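Side-chain contacts in adenosyl-chloride synthase (Thermotoga maritima, PDB 2ZBV), which probably uses S-adenosyl-L-methionine as an adenosyl donor, as in the SAM hydrolase and SAM-dependent halogenase family, and binds adenosine between its subunits: residues Pro40-Lys45 and Val253-Glu258; Gly172-Val177 and Gly181-Asn186. One frame throughout, in Å; residues are numbered along the deposited sequence.

Interaction 1 (Pro40-Lys45 and Val253-Glu258). With ADN (adenosine), chain D.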
loop_
_atom_site.group_PDB
_atom_site.type_symbol
_atom_site.label_atom_id
_atom_site.label_comp_id
_atom_site.label_asym_id
_atom_site.label_seq_id
_atom_site.Cartn_x
_atom_site.Cartn_y
_atom_site.Cartn_z
ATOM N N PRO A 40 -2.559 -5.254 14.258
ATOM C CA PRO A 40 -3.888 -5.696 14.681
ATOM C C PRO A 40 -4.280 -5.296 16.108
ATOM O O PRO A 40 -3.535 -5.528 17.057
ATOM C CB PRO A 40 -3.815 -7.209 14.503
ATOM C CG PRO A 40 -2.951 -7.344 13.279
ATOM C CD PRO A 40 -1.844 -6.332 13.544
ATOM N N PHE A 41 -5.456 -4.684 16.228
ATOM C CA PHE A 41 -6.028 -4.255 17.503
ATOM C C PHE A 41 -5.222 -3.238 18.300
ATOM O O PHE A 41 -5.604 -2.899 19.423
ATOM C CB PHE A 41 -6.288 -5.474 18.411
ATOM C CG PHE A 41 -6.459 -6.780 17.665
ATOM C CD1 PHE A 41 -7.404 -6.909 16.653
ATOM C CD2 PHE A 41 -5.648 -7.875 17.966
ATOM C CE1 PHE A 41 -7.536 -8.104 15.953
ATOM C CE2 PHE A 41 -5.776 -9.082 17.271
ATOM C CZ PHE A 41 -6.723 -9.194 16.260
ATOM N N ASN A 42 -4.124 -2.727 17.749
ATOM C CA ASN A 42 -3.312 -1.791 18.529
ATOM C C ASN A 42 -3.844 -0.358 18.560
ATOM O O ASN A 42 -3.318 0.538 17.880
ATOM C CB ASN A 42 -1.865 -1.788 18.032
ATOM C CG ASN A 42 -0.897 -1.276 19.082
ATOM O OD1 ASN A 42 -1.209 -0.347 19.819
ATOM N ND2 ASN A 42 0.286 -1.876 19.146
ATOM N N VAL A 43 -4.879 -0.143 19.368
ATOM C CA VAL A 43 -5.484 1.175 19.488
ATOM C C VAL A 43 -4.509 2.203 20.063
ATOM O O VAL A 43 -4.544 3.367 19.690
ATOM C CB VAL A 43 -6.767 1.122 20.363
ATOM C CG1 VAL A 43 -7.825 0.263 19.686
ATOM C CG2 VAL A 43 -6.441 0.561 21.723
ATOM N N ARG A 44 -3.637 1.785 20.971
ATOM C CA ARG A 44 -2.670 2.724 21.546
ATOM C C ARG A 44 -1.788 3.319 20.447
ATOM O O ARG A 44 -1.575 4.534 20.398
ATOM C CB ARG A 44 -1.789 2.034 22.592
ATOM C CG ARG A 44 -0.815 2.990 23.293
ATOM C CD ARG A 44 -0.119 2.311 24.463
ATOM N NE ARG A 44 -1.074 1.826 25.459
ATOM C CZ ARG A 44 -1.784 2.609 26.269
ATOM N NH1 ARG A 44 -1.650 3.928 26.213
ATOM N NH2 ARG A 44 -2.640 2.071 27.130
ATOM N N LYS A 45 -1.273 2.457 19.571
ATOM C CA LYS A 45 -0.426 2.904 18.463
ATOM C C LYS A 45 -1.232 3.798 17.519
ATOM O O LYS A 45 -0.781 4.872 17.108
ATOM C CB LYS A 45 0.115 1.693 17.691
ATOM C CG LYS A 45 0.479 1.990 16.233
ATOM C CD LYS A 45 1.586 3.018 16.116
ATOM C CE LYS A 45 2.927 2.358 15.872
ATOM N NZ LYS A 45 2.985 1.612 14.578
ATOM N N VAL A 253 14.547 -2.181 21.291
ATOM C CA VAL A 253 13.317 -1.693 21.886
ATOM C C VAL A 253 12.119 -1.867 20.968
ATOM O O VAL A 253 12.264 -2.012 19.754
ATOM C CB VAL A 253 13.441 -0.192 22.250
ATOM C CG1 VAL A 253 13.596 0.646 20.987
ATOM C CG2 VAL A 253 12.231 0.254 23.029
ATOM N N LYS A 254 10.932 -1.853 21.563
ATOM C CA LYS A 254 9.688 -1.987 20.823
ATOM C C LYS A 254 8.708 -0.962 21.369
ATOM O O LYS A 254 8.931 -0.381 22.429
ATOM C CB LYS A 254 9.110 -3.397 20.994
ATOM C CG LYS A 254 8.884 -3.794 22.449
ATOM C CD LYS A 254 8.366 -5.223 22.573
ATOM C CE LYS A 254 8.233 -5.646 24.035
ATOM N NZ LYS A 254 9.547 -5.665 24.745
ATOM N N GLU A 255 7.625 -0.741 20.641
ATOM C CA GLU A 255 6.610 0.208 21.059
ATOM C C GLU A 255 6.050 -0.145 22.435
ATOM O O GLU A 255 5.786 -1.307 22.730
ATOM C CB GLU A 255 5.496 0.249 20.020
ATOM C CG GLU A 255 5.887 1.034 18.781
ATOM C CD GLU A 255 5.058 0.678 17.563
ATOM O OE1 GLU A 255 3.879 0.303 17.737
ATOM O OE2 GLU A 255 5.582 0.791 16.431
ATOM N N GLY A 256 5.886 0.870 23.274
ATOM C CA GLY A 256 5.362 0.653 24.610
ATOM C C GLY A 256 6.444 0.639 25.676
ATOM O O GLY A 256 6.180 0.942 26.840
ATOM N N ASP A 257 7.664 0.292 25.280
ATOM C CA ASP A 257 8.783 0.230 26.212
ATOM C C ASP A 257 9.109 1.578 26.844
ATOM O O ASP A 257 9.096 2.614 26.174
ATOM C CB ASP A 257 10.028 -0.311 25.504
ATOM C CG ASP A 257 9.914 -1.782 25.163
ATOM O OD1 ASP A 257 8.804 -2.338 25.297
ATOM O OD2 ASP A 257 10.932 -2.380 24.755
ATOM N N GLU A 258 9.396 1.554 28.141
ATOM C CA GLU A 258 9.742 2.765 28.874
ATOM C C GLU A 258 11.097 3.252 28.392
ATOM O O GLU A 258 11.990 2.456 28.128
ATOM C CB GLU A 258 9.828 2.491 30.379
ATOM C CG GLU A 258 8.502 2.190 31.056
ATOM C CD GLU A 258 8.637 2.064 32.569
ATOM O OE1 GLU A 258 7.608 1.845 33.246
ATOM O OE2 GLU A 258 9.771 2.185 33.081
HETATM O "O5'" ADN D . -14.527 -4.418 11.827
HETATM C "C5'" ADN D . -13.131 -4.163 11.637
HETATM C "C4'" ADN D . -12.380 -4.450 12.935
HETATM O "O4'" ADN D . -12.492 -5.849 13.338
HETATM C "C3'" ADN D . -10.863 -4.169 12.829
HETATM O "O3'" ADN D . -10.571 -2.822 13.199
HETATM C "C2'" ADN D . -10.247 -5.223 13.775
HETATM O "O2'" ADN D . -9.540 -4.614 14.856
HETATM C "C1'" ADN D . -11.418 -6.065 14.276
HETATM N N9 ADN D . -11.037 -7.488 14.310
HETATM C C8 ADN D . -10.777 -8.288 13.216
HETATM N N7 ADN D . -10.463 -9.488 13.597
HETATM C C5 ADN D . -10.497 -9.549 14.946
HETATM C C6 ADN D . -10.251 -10.567 15.910
HETATM N N6 ADN D . -9.885 -11.846 15.511
HETATM N N1 ADN D . -10.383 -10.258 17.219
HETATM C C2 ADN D . -10.739 -9.024 17.629
HETATM N N3 ADN D . -10.979 -8.041 16.755
HETATM C C4 ADN D . -10.870 -8.258 15.426
#

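Interaction 2 (Gly172-Val177 and Gly181-Asn186). With ADN (adenosine), chain F.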
loop_
_atom_site.group_PDB
_atom_site.type_symbol
_atom_site.label_atom_id
_atom_site.label_comp_id
_atom_site.label_asym_id
_atom_site.label_seq_id
_atom_site.Cartn_x
_atom_site.Cartn_y
_atom_site.Cartn_z
ATOM N N GLY A 172 9.563 8.755 29.512
ATOM C CA GLY A 172 8.480 8.582 28.564
ATOM C C GLY A 172 8.399 7.157 28.060
ATOM O O GLY A 172 8.888 6.229 28.711
ATOM N N GLU A 173 7.788 6.981 26.893
ATOM C CA GLU A 173 7.635 5.659 26.300
ATOM C C GLU A 173 7.808 5.738 24.793
ATOM O O GLU A 173 7.647 6.802 24.203
ATOM C CB GLU A 173 6.237 5.112 26.597
ATOM C CG GLU A 173 5.850 5.149 28.065
ATOM C CD GLU A 173 4.352 5.270 28.262
ATOM O OE1 GLU A 173 3.617 4.350 27.847
ATOM O OE2 GLU A 173 3.912 6.294 28.826
ATOM N N VAL A 174 8.131 4.602 24.183
ATOM C CA VAL A 174 8.283 4.509 22.736
ATOM C C VAL A 174 6.864 4.491 22.170
ATOM O O VAL A 174 6.062 3.612 22.503
ATOM C CB VAL A 174 8.997 3.200 22.325
ATOM C CG1 VAL A 174 8.984 3.049 20.806
ATOM C CG2 VAL A 174 10.433 3.203 22.843
ATOM N N ALA A 175 6.555 5.464 21.325
ATOM C CA ALA A 175 5.227 5.560 20.734
ATOM C C ALA A 175 5.129 4.877 19.370
ATOM O O ALA A 175 4.143 4.186 19.075
ATOM C CB ALA A 175 4.833 7.025 20.602
ATOM N N ILE A 176 6.153 5.067 18.543
ATOM C CA ILE A 176 6.153 4.505 17.199
ATOM C C ILE A 176 7.543 4.156 16.692
ATOM O O ILE A 176 8.488 4.925 16.875
ATOM C CB ILE A 176 5.569 5.511 16.182
ATOM C CG1 ILE A 176 4.147 5.909 16.583
ATOM C CG2 ILE A 176 5.606 4.912 14.773
ATOM C CD1 ILE A 176 3.595 7.062 15.778
ATOM N N VAL A 177 7.658 2.991 16.065
ATOM C CA VAL A 177 8.911 2.562 15.440
ATOM C C VAL A 177 8.542 2.575 13.956
ATOM O O VAL A 177 7.645 1.830 13.543
ATOM C CB VAL A 177 9.314 1.121 15.846
ATOM C CG1 VAL A 177 10.493 0.642 14.990
ATOM C CG2 VAL A 177 9.700 1.076 17.328
ATOM N N GLY A 181 13.223 2.081 11.377
ATOM C CA GLY A 181 13.670 1.597 12.667
ATOM C C GLY A 181 13.869 2.775 13.603
ATOM O O GLY A 181 14.383 2.629 14.713
ATOM N N ASN A 182 13.474 3.956 13.145
ATOM C CA ASN A 182 13.592 5.139 13.972
ATOM C C ASN A 182 12.631 4.938 15.135
ATOM O O ASN A 182 11.525 4.418 14.956
ATOM C CB ASN A 182 13.239 6.392 13.174
ATOM C CG ASN A 182 14.231 6.659 12.052
ATOM O OD1 ASN A 182 15.433 6.423 12.206
ATOM N ND2 ASN A 182 13.739 7.168 10.925
ATOM N N VAL A 183 13.067 5.339 16.324
ATOM C CA VAL A 183 12.281 5.175 17.541
ATOM C C VAL A 183 11.703 6.501 18.034
ATOM O O VAL A 183 12.401 7.286 18.666
ATOM C CB VAL A 183 13.164 4.552 18.654
ATOM C CG1 VAL A 183 12.399 4.465 19.969
ATOM C CG2 VAL A 183 13.630 3.166 18.222
ATOM N N SER A 184 10.433 6.756 17.740
ATOM C CA SER A 184 9.814 7.997 18.190
ATOM C C SER A 184 9.094 7.796 19.521
ATOM O O SER A 184 8.310 6.860 19.680
ATOM C CB SER A 184 8.826 8.523 17.159
ATOM O OG SER A 184 8.285 9.752 17.611
ATOM N N THR A 185 9.365 8.686 20.471
ATOM C CA THR A 185 8.760 8.602 21.797
ATOM C C THR A 185 7.529 9.494 21.882
ATOM O O THR A 185 7.138 10.125 20.900
ATOM C CB THR A 185 9.749 9.053 22.898
ATOM O OG1 THR A 185 9.949 10.467 22.807
ATOM C CG2 THR A 185 11.091 8.358 22.730
ATOM N N ASN A 186 6.926 9.538 23.065
ATOM C CA ASN A 186 5.752 10.364 23.298
ATOM C C ASN A 186 6.205 11.611 24.048
ATOM O O ASN A 186 5.396 12.349 24.601
ATOM C CB ASN A 186 4.719 9.592 24.123
ATOM C CG ASN A 186 5.201 9.282 25.524
ATOM O OD1 ASN A 186 6.402 9.136 25.766
ATOM N ND2 ASN A 186 4.260 9.165 26.460
HETATM O "O5'" ADN F . 12.830 12.739 5.051
HETATM C "C5'" ADN F . 12.562 11.455 4.502
HETATM C "C4'" ADN F . 13.889 10.747 4.264
HETATM O "O4'" ADN F . 14.610 10.546 5.506
HETATM C "C3'" ADN F . 13.706 9.345 3.646
HETATM O "O3'" ADN F . 13.756 9.419 2.231
HETATM C "C2'" ADN F . 14.852 8.508 4.281
HETATM O "O2'" ADN F . 15.759 7.996 3.286
HETATM C "C1'" ADN F . 15.547 9.463 5.261
HETATM N N9 ADN F . 15.846 8.776 6.526
HETATM C C8 ADN F . 14.925 8.308 7.433
HETATM N N7 ADN F . 15.527 7.749 8.437
HETATM C C5 ADN F . 16.864 7.815 8.253
HETATM C C6 ADN F . 18.007 7.382 8.993
HETATM N N6 ADN F . 17.853 6.728 10.196
HETATM N N1 ADN F . 19.238 7.625 8.491
HETATM C C2 ADN F . 19.404 8.260 7.323
HETATM N N3 ADN F . 18.359 8.679 6.601
HETATM C C4 ADN F . 17.091 8.480 7.024
#

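Interaction 1 (Pro40-Lys45 and Val253-Glu258)
Two groups grip Glu255 OE2: Lys45 NZ by a salt bridge of 3.3 Å and Val177 N by a hydrogen bond. The two side chains approach at a slant. The Lys45 chain leaves with CG opposite the backbone N (chi1 155°), then bends at each of its next three torsions, which brings CE and NZ alongside the Glu255 carboxylate. The modelled gap between CE and OE1 is very short, so the exact placing of the lysine end is doubtful. Lys45 NZ also has a salt bridge to Glu39 OE2. The lysine thus stands between two acids, and its charge probably eases the closeness of Glu255 OE1 to Glu39 OE1. Asn42 is the N-cap of helix 43-54: Asn42 OD1 accepts from Lys45 N at 2.8 Å, with the donor 44° out of the carbonyl plane.

One residue earlier the chain reaches the adenosine of chain D. Phe41 lies obliquely against the adenine, with CE1 3.4 Å from adenosine C4. Ribose O2' sits in the ring plane, 3.6 Å from CD1. Pro40 CB rests over the centre of one face, 3.8 Å above the ring plane. With an alanine at Phe41, the adenine would probably lose this aromatic neighbour and a gap would open between it and Pro40. Leu244 of the second subunit also packs on Phe41.

On the other segment, Glu255 and Gly256 are the two middle residues of a type II turn from Lys254 to Asp257. The contact joins the start of helix 43-54, in the N-terminal domain, to the loop between helix 247-251 and strand 258-262, in the C-terminal domain. Strand 169-177 lies beside both, and its Ile176 touches Lys45.

Interaction 2 (Gly172-Val177 and Gly181-Asn186)
Strands 172-177 and 183-185 pair antiparallel, their short axes 4.4 Å apart at closest approach, and a classic beta bulge at Ala175 and Ile176 shifts the register by one residue. Both bulge residues donate to Ser184 O, Ala175 N at 2.8 Å and Ile176 N at 3.0 Å. Ser184 N returns a bond to Ile176 O.

Past the bulge, Val177 and Val183 point to the same face. Val183 CG1 meets Val174 CG2 at 3.7 Å, the two valines crossing at about a right angle. On the face of Ile176 and Ser184, the serine hydroxyl bonds to Asp233, and Ile176 packs on Val49 of helix 43-54.

Asn186 extends the pairing with its side chain. Its CG lies between the backbone N and the carbonyl carbon (chi1 66°), which turns OD1 back to accept from Glu173 N at 2.8 Å. That donor stands 40° out of the carbonyl plane. Asn186 N in turn bonds to Glu173 O, so this residue grips Glu173 twice.

At the other end, the Asn182 amide faces the adenosine of chain F. ND2 donates almost straight to N7 at 3.1 Å, and OD1 accepts from N6 at 3.2 Å. Together the two bonds fix the amide's rotation and match the adenine pattern. The arrangement is a bulged beta hairpin whose connecting end supplies an adenine-recognising asparagine to the pocket.

In the fold
Interactions 1 and 2 touch, with centres about 9 Å apart. Residues 253-257 meet strand 169-177 at Val174: Gly256 N lies 2.9 Å from Val174 O, and Asp257 O lies 3.0 Å from Val174 N, both probable hydrogen bonds. Val253 CG2 packs on Val174 CG2 at 3.5 Å. In sequence, interaction 2 is nested within the loop that interaction 1 closes. Each contributes to a different adenosine. Phe41 serves the chain D nucleoside, which also bonds to Asn182 of the second subunit. Asn182 of this chain serves the chain F nucleoside, which also bonds to Asp7 of the third subunit. The pockets thus form between subunits, each drawing on both domain types.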